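UDP-N-acetylglucosamine 2-epimerase (Methanocaldococcus jannaschii, PDB 4NES) probably catalyses the reversible epimerization of UDP-N-acetylglucosamine at C-2 to give UDP-N-acetylmannosamine. Local coordinates at residues Ser17-Asp29 with Lys352-Gly364. Sequence-based numbering, arbitrary orientation.
Sequences SPIIRALEKTNID and KSGERIVRILTYG
V358 and A22 meet where helix 10-23 packs on helix 353-363, the axes of parts 17-23 and 353-363 approaching to 7.7 Å at a crossing angle of -58°. A chi1 of 174° sets V358 CG1 anti to the backbone N and turns CG2, anti to the carbonyl carbon, onto A22 CB at 3.6 Å; I19 and L23 lie about it, L23 crossing the valine obliquely. V358 CG1 instead reaches T26 CG2 tip to tip and slides past I28 in the opposite direction. The backbones come closest at G354, a residue without a side chain, whose CA is 4.4 Å from I19 CA and 4.0 Å from P18 O. I19 and I357 cross at about a right angle, their CD1 atoms 4.0 Å apart. E355, bent at chi2 (-80°), lays its carboxylate against A22 CB. The K25 and E355 side chains cross at about a right angle, K25 CD 3.4 Å and NZ 4.1 Å from E355 OE2, the latter longer than a salt bridge. K25 NZ also donates to R21 O. In this GT-B fold the chain's last helix packs on helix 10-23, which lies against the parallel sheet containing strands 3-7 and 30-34; L361 touches L3, and the S353 and G354 backbone N atoms hydrogen-bond the D173 carboxylate of helix 170-183.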
ATOM      1  N   SER A  17      -4.167  -7.035  23.206  1.00  7.99           N
ATOM      2  CA  SER A  17      -4.007  -7.346  24.630  1.00  8.62           C
ATOM      3  C   SER A  17      -3.432  -8.748  24.934  1.00  8.57           C
ATOM      4  O   SER A  17      -2.582  -8.872  25.826  1.00  8.85           O
ATOM      5  CB  SER A  17      -5.277  -7.024  25.452  1.00 10.35           C
ATOM      6  OG  SER A  17      -6.358  -7.914  25.222  1.00 13.27           O
ATOM      7  N   PRO A  18      -3.847  -9.796  24.189  1.00  8.38           N
ATOM      8  CA  PRO A  18      -3.226 -11.098  24.472  1.00  9.93           C
ATOM      9  C   PRO A  18      -1.760 -11.168  24.060  1.00  8.94           C
ATOM     10  O   PRO A  18      -0.995 -11.948  24.656  1.00  9.25           O
ATOM     11  CB  PRO A  18      -4.054 -12.074  23.636  1.00 10.79           C
ATOM     12  CG  PRO A  18      -5.391 -11.375  23.446  1.00  8.80           C
ATOM     13  CD  PRO A  18      -5.022  -9.931  23.304  1.00  7.14           C
ATOM     14  N   ILE A  19      -1.368 -10.393  23.052  1.00  8.42           N
ATOM     15  CA  ILE A  19       0.039 -10.326  22.659  1.00  8.95           C
ATOM     16  C   ILE A  19       0.859  -9.606  23.724  1.00  8.36           C
ATOM     17  O   ILE A  19       1.956 -10.058  24.110  1.00  9.06           O
ATOM     18  CB  ILE A  19       0.185  -9.665  21.277  1.00  8.49           C
ATOM     19  CG1 ILE A  19      -0.329 -10.641  20.221  1.00 10.61           C
ATOM     20  CG2 ILE A  19       1.635  -9.288  21.010  1.00  9.09           C
ATOM     21  CD1 ILE A  19      -0.599 -10.004  18.878  1.00 13.61           C
ATOM     22  N   ILE A  20       0.311  -8.514  24.243  1.00 10.09           N
ATOM     23  CA  ILE A  20       0.926  -7.813  25.361  1.00 10.50           C
ATOM     24  C   ILE A  20       1.053  -8.723  26.587  1.00 10.16           C
ATOM     25  O   ILE A  20       2.121  -8.752  27.219  1.00 10.56           O
ATOM     26  CB  ILE A  20       0.154  -6.515  25.682  1.00 12.54           C
ATOM     27  CG1 ILE A  20       0.336  -5.529  24.521  1.00 12.42           C
ATOM     28  CG2 ILE A  20       0.595  -5.918  27.026  1.00 14.07           C
ATOM     29  CD1 ILE A  20      -0.644  -4.371  24.497  1.00 16.02           C
ATOM     30  N   ARG A  21       0.010  -9.491  26.909  1.00 11.17           N
ATOM     31  CA  ARG A  21       0.074 -10.437  28.040  1.00  9.86           C
ATOM     32  C   ARG A  21       1.234 -11.417  27.857  1.00 12.51           C
ATOM     33  O   ARG A  21       1.993 -11.718  28.800  1.00 12.64           O
ATOM     34  CB  ARG A  21      -1.237 -11.218  28.169  1.00 13.00           C
ATOM     35  CG  ARG A  21      -2.423 -10.452  28.763  1.00 14.62           C
ATOM     36  CD  ARG A  21      -2.273 -10.218  30.266  1.00 18.80           C
ATOM     37  NE  ARG A  21      -1.511  -9.008  30.552  1.00 19.81           N
ATOM     38  CZ  ARG A  21      -2.032  -7.784  30.570  1.00 20.69           C
ATOM     39  NH1 ARG A  21      -3.325  -7.601  30.328  1.00 28.07           N
ATOM     40  NH2 ARG A  21      -1.262  -6.739  30.832  1.00 25.97           N
ATOM     41  N   ALA A  22       1.394 -11.894  26.628  1.00 10.00           N
ATOM     42  CA  ALA A  22       2.463 -12.838  26.327  1.00 12.05           C
ATOM     43  C   ALA A  22       3.845 -12.186  26.390  1.00 10.66           C
ATOM     44  O   ALA A  22       4.780 -12.766  26.950  1.00 11.96           O
ATOM     45  CB  ALA A  22       2.237 -13.488  24.982  1.00 10.97           C
ATOM     46  N   LEU A  23       3.983 -10.988  25.825  1.00 10.95           N
ATOM     47  CA  LEU A  23       5.246 -10.255  25.877  1.00 12.01           C
ATOM     48  C   LEU A  23       5.713  -9.972  27.302  1.00 12.74           C
ATOM     49  O   LEU A  23       6.921  -9.957  27.569  1.00 12.29           O
ATOM     50  CB  LEU A  23       5.142  -8.937  25.112  1.00 11.09           C
ATOM     51  CG  LEU A  23       5.099  -9.048  23.594  1.00 10.15           C
ATOM     52  CD1 LEU A  23       4.654  -7.730  22.963  1.00 11.91           C
ATOM     53  CD2 LEU A  23       6.465  -9.461  23.063  1.00 11.59           C
ATOM     54  N   GLU A  24       4.766  -9.736  28.206  1.00 12.29           N
ATOM     55  CA  GLU A  24       5.089  -9.455  29.606  1.00 16.43           C
ATOM     56  C   GLU A  24       5.768 -10.622  30.301  1.00 15.81           C
ATOM     57  O   GLU A  24       6.434 -10.435  31.322  1.00 22.17           O
ATOM     58  CB  GLU A  24       3.830  -9.064  30.377  1.00 18.79           C
ATOM     59  CG  GLU A  24       3.331  -7.674  30.073  1.00 21.44           C
ATOM     60  CD  GLU A  24       1.963  -7.434  30.674  1.00 29.23           C
ATOM     61  OE1 GLU A  24       1.375  -8.407  31.193  1.00 26.95           O
ATOM     62  OE2 GLU A  24       1.483  -6.283  30.621  1.00 40.99           O
ATOM     63  N   LYS A  25       5.606 -11.822  29.760  1.00 12.56           N
ATOM     64  CA  LYS A  25       6.219 -13.015  30.353  1.00 13.65           C
ATOM     65  C   LYS A  25       7.585 -13.316  29.746  1.00 18.57           C
ATOM     66  O   LYS A  25       8.152 -14.383  29.993  1.00 27.41           O
ATOM     67  CB  LYS A  25       5.328 -14.228  30.137  1.00 18.21           C
ATOM     68  CG  LYS A  25       3.932 -14.075  30.715  1.00 21.19           C
ATOM     69  CD  LYS A  25       3.080 -15.295  30.406  1.00 25.23           C
ATOM     70  CE  LYS A  25       1.709 -15.180  31.055  1.00 30.68           C
ATOM     71  NZ  LYS A  25       0.964 -13.959  30.616  1.00 30.99           N
ATOM     72  N   THR A  26       8.111 -12.391  28.952  1.00 15.90           N
ATOM     73  CA  THR A  26       9.391 -12.599  28.286  1.00 14.92           C
ATOM     74  C   THR A  26      10.404 -11.532  28.655  1.00 16.64           C
ATOM     75  O   THR A  26      10.084 -10.556  29.336  1.00 17.22           O
ATOM     76  CB  THR A  26       9.243 -12.563  26.748  1.00 15.59           C
ATOM     77  OG1 THR A  26       9.073 -11.208  26.305  1.00 13.14           O
ATOM     78  CG2 THR A  26       8.082 -13.412  26.281  1.00 16.08           C
ATOM     79  N   ASN A  27      11.634 -11.712  28.172  1.00 12.60           N
ATOM     80  CA  ASN A  27      12.687 -10.720  28.324  1.00 12.98           C
ATOM     81  C   ASN A  27      12.782  -9.757  27.138  1.00 13.18           C
ATOM     82  O   ASN A  27      13.760  -9.013  27.006  1.00 15.67           O
ATOM     83  CB  ASN A  27      14.031 -11.429  28.487  1.00 14.09           C
ATOM     84  CG  ASN A  27      15.094 -10.531  29.071  1.00 15.81           C
ATOM     85  OD1 ASN A  27      14.876  -9.871  30.089  1.00 19.12           O
ATOM     86  ND2 ASN A  27      16.254 -10.488  28.421  1.00 16.08           N
ATOM     87  N   ILE A  28      11.771  -9.762  26.273  1.00 12.19           N
ATOM     88  CA  ILE A  28      11.817  -8.952  25.058  1.00 14.25           C
ATOM     89  C   ILE A  28      11.706  -7.469  25.414  1.00 13.33           C
ATOM     90  O   ILE A  28      10.923  -7.088  26.291  1.00 16.94           O
ATOM     91  CB  ILE A  28      10.696  -9.373  24.070  1.00 14.45           C
ATOM     92  CG1 ILE A  28      10.928 -10.813  23.597  1.00 12.68           C
ATOM     93  CG2 ILE A  28      10.617  -8.418  22.890  1.00 16.45           C
ATOM     94  CD1 ILE A  28       9.712 -11.457  22.983  1.00 13.72           C
ATOM     95  N   ASP A  29      12.521  -6.651  24.756  1.00 14.11           N
ATOM     96  CA  ASP A  29      12.430  -5.201  24.855  1.00 12.84           C
ATOM     97  C   ASP A  29      11.342  -4.718  23.894  1.00 12.84           C
ATOM     98  O   ASP A  29      11.519  -4.757  22.675  1.00 14.68           O
ATOM     99  CB  ASP A  29      13.780  -4.589  24.477  1.00 18.40           C
ATOM    100  CG  ASP A  29      13.778  -3.074  24.513  1.00 23.46           C
ATOM    101  OD1 ASP A  29      12.927  -2.486  25.212  1.00 28.93           O
ATOM    102  OD2 ASP A  29      14.653  -2.477  23.851  1.00 27.91           O
ATOM    103  N   LYS A 352      -4.980 -19.343  22.523  1.00 10.29           N
ATOM    104  CA  LYS A 352      -3.581 -19.166  22.871  1.00  8.78           C
ATOM    105  C   LYS A 352      -2.811 -18.574  21.698  1.00  9.20           C
ATOM    106  O   LYS A 352      -1.609 -18.770  21.556  1.00 10.17           O
ATOM    107  CB  LYS A 352      -2.964 -20.492  23.332  1.00 12.13           C
ATOM    108  CG  LYS A 352      -3.618 -21.048  24.596  1.00 12.60           C
ATOM    109  CD  LYS A 352      -2.952 -22.330  25.057  1.00 21.46           C
ATOM    110  CE  LYS A 352      -3.709 -22.963  26.224  1.00 28.55           C
ATOM    111  NZ  LYS A 352      -3.524 -22.234  27.509  1.00 36.27           N
ATOM    112  N   SER A 353      -3.514 -17.815  20.871  1.00  8.93           N
ATOM    113  CA  SER A 353      -2.912 -17.195  19.696  1.00  7.72           C
ATOM    114  C   SER A 353      -1.843 -16.166  20.049  1.00  8.52           C
ATOM    115  O   SER A 353      -0.825 -16.069  19.368  1.00  9.13           O
ATOM    116  CB  SER A 353      -3.998 -16.541  18.855  1.00 10.26           C
ATOM    117  OG  SER A 353      -4.946 -17.513  18.463  1.00 11.04           O
ATOM    118  N   GLY A 354      -2.086 -15.376  21.090  1.00  8.83           N
ATOM    119  CA  GLY A 354      -1.114 -14.380  21.512  1.00  9.02           C
ATOM    120  C   GLY A 354       0.217 -15.009  21.872  1.00  9.12           C
ATOM    121  O   GLY A 354       1.268 -14.548  21.436  1.00 10.04           O
ATOM    122  N   GLU A 355       0.179 -16.078  22.654  1.00  8.99           N
ATOM    123  CA  GLU A 355       1.407 -16.757  23.044  1.00  8.64           C
ATOM    124  C   GLU A 355       2.111 -17.351  21.830  1.00  9.47           C
ATOM    125  O   GLU A 355       3.336 -17.286  21.738  1.00 10.62           O
ATOM    126  CB  GLU A 355       1.113 -17.816  24.108  1.00 13.98           C
ATOM    127  CG  GLU A 355       0.823 -17.235  25.501  1.00 21.11           C
ATOM    128  CD  GLU A 355       2.069 -16.834  26.273  1.00 32.20           C
ATOM    129  OE1 GLU A 355       3.191 -16.977  25.741  1.00 33.92           O
ATOM    130  OE2 GLU A 355       1.923 -16.387  27.433  1.00 33.24           O
ATOM    131  N   ARG A 356       1.346 -17.912  20.897  1.00  8.67           N
ATOM    132  CA  ARG A 356       1.947 -18.524  19.708  1.00  9.85           C
ATOM    133  C   ARG A 356       2.633 -17.474  18.831  1.00  9.31           C
ATOM    134  O   ARG A 356       3.737 -17.694  18.334  1.00 10.17           O
ATOM    135  CB  ARG A 356       0.905 -19.296  18.902  1.00 13.73           C
ATOM    136  CG  ARG A 356       1.397 -19.787  17.545  1.00 20.54           C
ATOM    137  CD  ARG A 356       1.945 -21.208  17.580  1.00 20.70           C
ATOM    138  NE  ARG A 356       2.022 -21.760  16.227  1.00 20.09           N
ATOM    139  CZ  ARG A 356       3.132 -21.865  15.509  1.00 34.49           C
ATOM    140  NH1 ARG A 356       4.283 -21.479  16.015  1.00 43.09           N
ATOM    141  NH2 ARG A 356       3.075 -22.359  14.274  1.00 23.35           N
ATOM    142  N   ILE A 357       1.981 -16.327  18.672  1.00  7.94           N
ATOM    143  CA  ILE A 357       2.547 -15.212  17.912  1.00  7.33           C
ATOM    144  C   ILE A 357       3.872 -14.749  18.503  1.00  9.41           C
ATOM    145  O   ILE A 357       4.857 -14.587  17.777  1.00  8.32           O
ATOM    146  CB  ILE A 357       1.553 -14.050  17.848  1.00  7.27           C
ATOM    147  CG1 ILE A 357       0.423 -14.410  16.884  1.00  9.08           C
ATOM    148  CG2 ILE A 357       2.243 -12.766  17.371  1.00  9.33           C
ATOM    149  CD1 ILE A 357      -0.778 -13.471  16.963  1.00 12.40           C
ATOM    150  N   VAL A 358       3.918 -14.578  19.821  1.00  9.47           N
ATOM    151  CA  VAL A 358       5.151 -14.150  20.466  1.00  8.53           C
ATOM    152  C   VAL A 358       6.256 -15.208  20.333  1.00  9.17           C
ATOM    153  O   VAL A 358       7.422 -14.867  20.127  1.00  9.70           O
ATOM    154  CB  VAL A 358       4.899 -13.745  21.939  1.00 10.05           C
ATOM    155  CG1 VAL A 358       6.195 -13.444  22.664  1.00 11.80           C
ATOM    156  CG2 VAL A 358       4.012 -12.521  21.990  1.00 11.38           C
ATOM    157  N   ARG A 359       5.903 -16.490  20.438  1.00  9.32           N
ATOM    158  CA  ARG A 359       6.892 -17.552  20.228  1.00  9.91           C
ATOM    159  C   ARG A 359       7.469 -17.504  18.810  1.00  9.56           C
ATOM    160  O   ARG A 359       8.684 -17.595  18.623  1.00 10.66           O
ATOM    161  CB  ARG A 359       6.298 -18.937  20.522  1.00 10.67           C
ATOM    162  CG  ARG A 359       7.316 -20.066  20.387  1.00 13.48           C
ATOM    163  CD  ARG A 359       6.661 -21.431  20.623  1.00 20.96           C
ATOM    164  NE  ARG A 359       7.539 -22.536  20.236  1.00 28.90           N
ATOM    165  CZ  ARG A 359       8.413 -23.118  21.049  1.00 28.66           C
ATOM    166  NH1 ARG A 359       8.537 -22.697  22.300  1.00 29.88           N
ATOM    167  NH2 ARG A 359       9.168 -24.119  20.613  1.00 27.78           N
ATOM    168  N   ILE A 360       6.602 -17.342  17.815  1.00  8.65           N
ATOM    169  CA  ILE A 360       7.064 -17.262  16.430  1.00  9.77           C
ATOM    170  C   ILE A 360       8.011 -16.085  16.216  1.00 10.22           C
ATOM    171  O   ILE A 360       9.047 -16.228  15.555  1.00 12.03           O
ATOM    172  CB  ILE A 360       5.883 -17.214  15.430  1.00  7.93           C
ATOM    173  CG1 ILE A 360       5.153 -18.557  15.431  1.00 10.70           C
ATOM    174  CG2 ILE A 360       6.366 -16.876  14.009  1.00 10.12           C
ATOM    175  CD1 ILE A 360       3.764 -18.530  14.810  1.00 10.51           C
ATOM    176  N   LEU A 361       7.679 -14.930  16.789  1.00  9.12           N
ATOM    177  CA  LEU A 361       8.521 -13.751  16.618  1.00 10.98           C
ATOM    178  C   LEU A 361       9.838 -13.932  17.352  1.00 13.07           C
ATOM    179  O   LEU A 361      10.866 -13.439  16.906  1.00 14.00           O
ATOM    180  CB  LEU A 361       7.806 -12.491  17.101  1.00 11.76           C
ATOM    181  CG  LEU A 361       6.574 -12.088  16.298  1.00 11.19           C
ATOM    182  CD1 LEU A 361       5.929 -10.882  16.965  1.00 16.49           C
ATOM    183  CD2 LEU A 361       6.937 -11.783  14.847  1.00 15.53           C
ATOM    184  N   THR A 362       9.812 -14.659  18.467  1.00  9.86           N
ATOM    185  CA  THR A 362      11.030 -14.924  19.223  1.00 11.56           C
ATOM    186  C   THR A 362      12.002 -15.775  18.411  1.00 12.96           C
ATOM    187  O   THR A 362      13.194 -15.460  18.318  1.00 15.80           O
ATOM    188  CB  THR A 362      10.716 -15.620  20.552  1.00 11.72           C
ATOM    189  OG1 THR A 362       9.939 -14.739  21.368  1.00 14.81           O
ATOM    190  CG2 THR A 362      11.998 -15.980  21.300  1.00 13.70           C
ATOM    191  N   TYR A 363      11.491 -16.846  17.804  1.00 14.36           N
ATOM    192  CA  TYR A 363      12.347 -17.748  17.033  1.00 15.76           C
ATOM    193  C   TYR A 363      12.674 -17.192  15.649  1.00 19.41           C
ATOM    194  O   TYR A 363      13.788 -17.391  15.146  1.00 22.27           O
ATOM    195  CB  TYR A 363      11.711 -19.132  16.906  1.00 16.95           C
ATOM    196  CG  TYR A 363      11.842 -20.002  18.143  1.00 18.20           C
ATOM    197  CD1 TYR A 363      10.988 -19.845  19.222  1.00 18.36           C
ATOM    198  CD2 TYR A 363      12.806 -20.997  18.214  1.00 19.27           C
ATOM    199  CE1 TYR A 363      11.093 -20.648  20.348  1.00 17.24           C
ATOM    200  CE2 TYR A 363      12.923 -21.800  19.334  1.00 18.33           C
ATOM    201  CZ  TYR A 363      12.066 -21.620  20.398  1.00 17.61           C
ATOM    202  OH  TYR A 363      12.175 -22.418  21.513  1.00 22.05           O
ATOM    203  N   GLY A 364      11.718 -16.495  15.039  1.00 16.80           N
ATOM    204  CA  GLY A 364      11.892 -15.965  13.696  1.00 18.35           C
ATOM    205  C   GLY A 364      11.573 -16.990  12.622  1.00 20.49           C
ATOM    206  O   GLY A 364      11.371 -18.170  12.922  1.00 28.31           O
TER
HETATM  207  O   HOH W   1       4.976 -15.511  26.583  1.00 20.81           O
HETATM  208  O   HOH W   2      -0.081 -15.073  28.089  1.00 20.31           O